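Methionine gamma-lyase (Trichomonas vaginalis, PDB 1E5E) is a lyase of the Cys/Met metabolism family of pyridoxal-phosphate-dependent enzymes, built on the aminotransferase-type fold and assembled from four chains. Local coordinates at residues E78-T83 and A219-G224. Sequence-based numbering, arbitrary orientation.
Sequences EACVAT and AGLICG
With its SG turned anti to the backbone N (chi1 169°), Cys80 lays its sulfur over the sheet face, and the CD2 branch of Leu221 comes over to meet it at 3.8 Å. The chain of Leu221 leaves beside its own backbone N (chi1 -57°), which lets the same methyl also rest 3.9 Å from CB of Ala82, so that one branch bridges two alternate residues of 79-83. Cys223 shares this face, its SG 4.1 Å from that of Cys80: a van der Waals contact between two thiol sulfurs, far too long for a disulfide. Ile71 of helix 62-75 packs against Cys80, Leu221 and Cys223 from this side.

The pairing illustrates how one reversed strand, 220-224, is set between the edge strand 79-83 and 202-206 in the otherwise parallel sheet of the large domain in this aminotransferase-like fold; 79-83 is one of the two outermost strands of the sheet within this chain. Three reciprocal pairs of backbone hydrogen bonds, Ala79 with Gly224, Val81 with Ile222 and Thr83 with Gly220, hold the two together. At the Ala79-Gly224 end of the ladder Glu78 and Ala79 both face Gly224, a classic beta bulge, and Glu78 OE1 accepts a hydrogen bond from the backbone N of Ala226.

On the other face CB of Val81 lies 4.2 Å from CB of Ile222, while CG2 of Thr83 meets CD1 of Ile222 at 4.1 Å, the two side chains crossing at about a right angle. Helix 226-241 packs against Val81, Thr83 and Ile222 on this face, and helix 86-97 against Thr83 and Ile222. Thr83 OG1 sits 3.2 Å from CA of Gly220, a residue with no side chain, and hydrogen-bonds to the carbonyl oxygen of Ser85. Ala219, next along, touches the bound PPJ ligand, placing this end of the ladder at the ligand pocket.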
loop_
_atom_site.group_PDB
_atom_site.type_symbol
_atom_site.label_atom_id
_atom_site.label_comp_id
_atom_site.label_asym_id
_atom_site.label_seq_id
_atom_site.Cartn_x
_atom_site.Cartn_y
_atom_site.Cartn_z
ATOM N N GLU A 78 18.618 -15.524 18.664
ATOM C CA GLU A 78 19.602 -14.582 18.109
ATOM C C GLU A 78 19.067 -13.903 16.837
ATOM O O GLU A 78 19.509 -12.809 16.497
ATOM C CB GLU A 78 20.875 -15.350 17.683
ATOM C CG GLU A 78 21.511 -15.975 18.942
ATOM C CD GLU A 78 22.760 -16.787 18.646
ATOM O OE1 GLU A 78 23.049 -17.198 17.511
ATOM O OE2 GLU A 78 23.493 -17.047 19.628
ATOM N N ALA A 79 18.265 -14.596 16.037
ATOM C CA ALA A 79 17.919 -14.084 14.722
ATOM C C ALA A 79 16.491 -14.501 14.387
ATOM O O ALA A 79 15.911 -15.356 15.067
ATOM C CB ALA A 79 18.917 -14.598 13.682
ATOM N N CYS A 80 16.016 -13.957 13.291
ATOM C CA CYS A 80 14.697 -14.269 12.757
ATOM C C CYS A 80 14.733 -13.992 11.260
ATOM O O CYS A 80 15.331 -13.050 10.737
ATOM C CB CYS A 80 13.632 -13.405 13.486
ATOM S SG CYS A 80 12.013 -13.480 12.671
ATOM N N VAL A 81 14.097 -14.831 10.480
ATOM C CA VAL A 81 13.944 -14.763 9.034
ATOM C C VAL A 81 12.436 -14.706 8.745
ATOM O O VAL A 81 11.717 -15.562 9.260
ATOM C CB VAL A 81 14.553 -16.003 8.377
ATOM C CG1 VAL A 81 14.304 -16.048 6.868
ATOM C CG2 VAL A 81 16.053 -16.093 8.658
ATOM N N ALA A 82 11.971 -13.695 8.039
ATOM C CA ALA A 82 10.557 -13.599 7.689
ATOM C C ALA A 82 10.292 -14.226 6.345
ATOM O O ALA A 82 11.229 -14.280 5.556
ATOM C CB ALA A 82 10.047 -12.133 7.611
ATOM N N THR A 83 9.110 -14.747 6.089
ATOM C CA THR A 83 8.811 -15.377 4.830
ATOM C C THR A 83 7.402 -14.940 4.400
ATOM O O THR A 83 6.709 -14.211 5.130
ATOM C CB THR A 83 8.811 -16.917 4.859
ATOM O OG1 THR A 83 7.718 -17.283 5.698
ATOM C CG2 THR A 83 10.114 -17.514 5.390
ATOM N N ALA A 219 2.026 -14.493 5.915
ATOM C CA ALA A 219 3.446 -14.403 6.135
ATOM C C ALA A 219 3.865 -15.389 7.215
ATOM O O ALA A 219 3.037 -15.918 7.961
ATOM C CB ALA A 219 3.760 -12.985 6.655
ATOM N N GLY A 220 5.156 -15.691 7.211
ATOM C CA GLY A 220 5.741 -16.638 8.166
ATOM C C GLY A 220 6.995 -16.045 8.825
ATOM O O GLY A 220 7.585 -15.063 8.363
ATOM N N LEU A 221 7.386 -16.632 9.960
ATOM C CA LEU A 221 8.621 -16.298 10.654
ATOM C C LEU A 221 9.361 -17.515 11.163
ATOM O O LEU A 221 8.800 -18.529 11.552
ATOM C CB LEU A 221 8.345 -15.394 11.883
ATOM C CG LEU A 221 7.596 -14.079 11.578
ATOM C CD1 LEU A 221 6.700 -13.658 12.738
ATOM C CD2 LEU A 221 8.541 -12.948 11.165
ATOM N N ILE A 222 10.692 -17.429 11.164
ATOM C CA ILE A 222 11.588 -18.444 11.598
ATOM C C ILE A 222 12.515 -17.835 12.632
ATOM O O ILE A 222 12.971 -16.724 12.310
ATOM C CB ILE A 222 12.465 -18.990 10.460
ATOM C CG1 ILE A 222 11.624 -19.507 9.296
ATOM C CG2 ILE A 222 13.384 -20.085 11.029
ATOM C CD1 ILE A 222 12.424 -19.704 8.020
ATOM N N CYS A 223 12.604 -18.402 13.841
ATOM C CA CYS A 223 13.411 -17.731 14.865
ATOM C C CYS A 223 14.424 -18.733 15.457
ATOM O O CYS A 223 14.000 -19.875 15.742
ATOM C CB CYS A 223 12.534 -17.285 16.041
ATOM S SG CYS A 223 11.113 -16.294 15.542
ATOM N N GLY A 224 15.657 -18.319 15.641
ATOM C CA GLY A 224 16.634 -19.290 16.165
ATOM C C GLY A 224 18.034 -18.666 16.116
ATOM O O GLY A 224 18.192 -17.452 16.107
#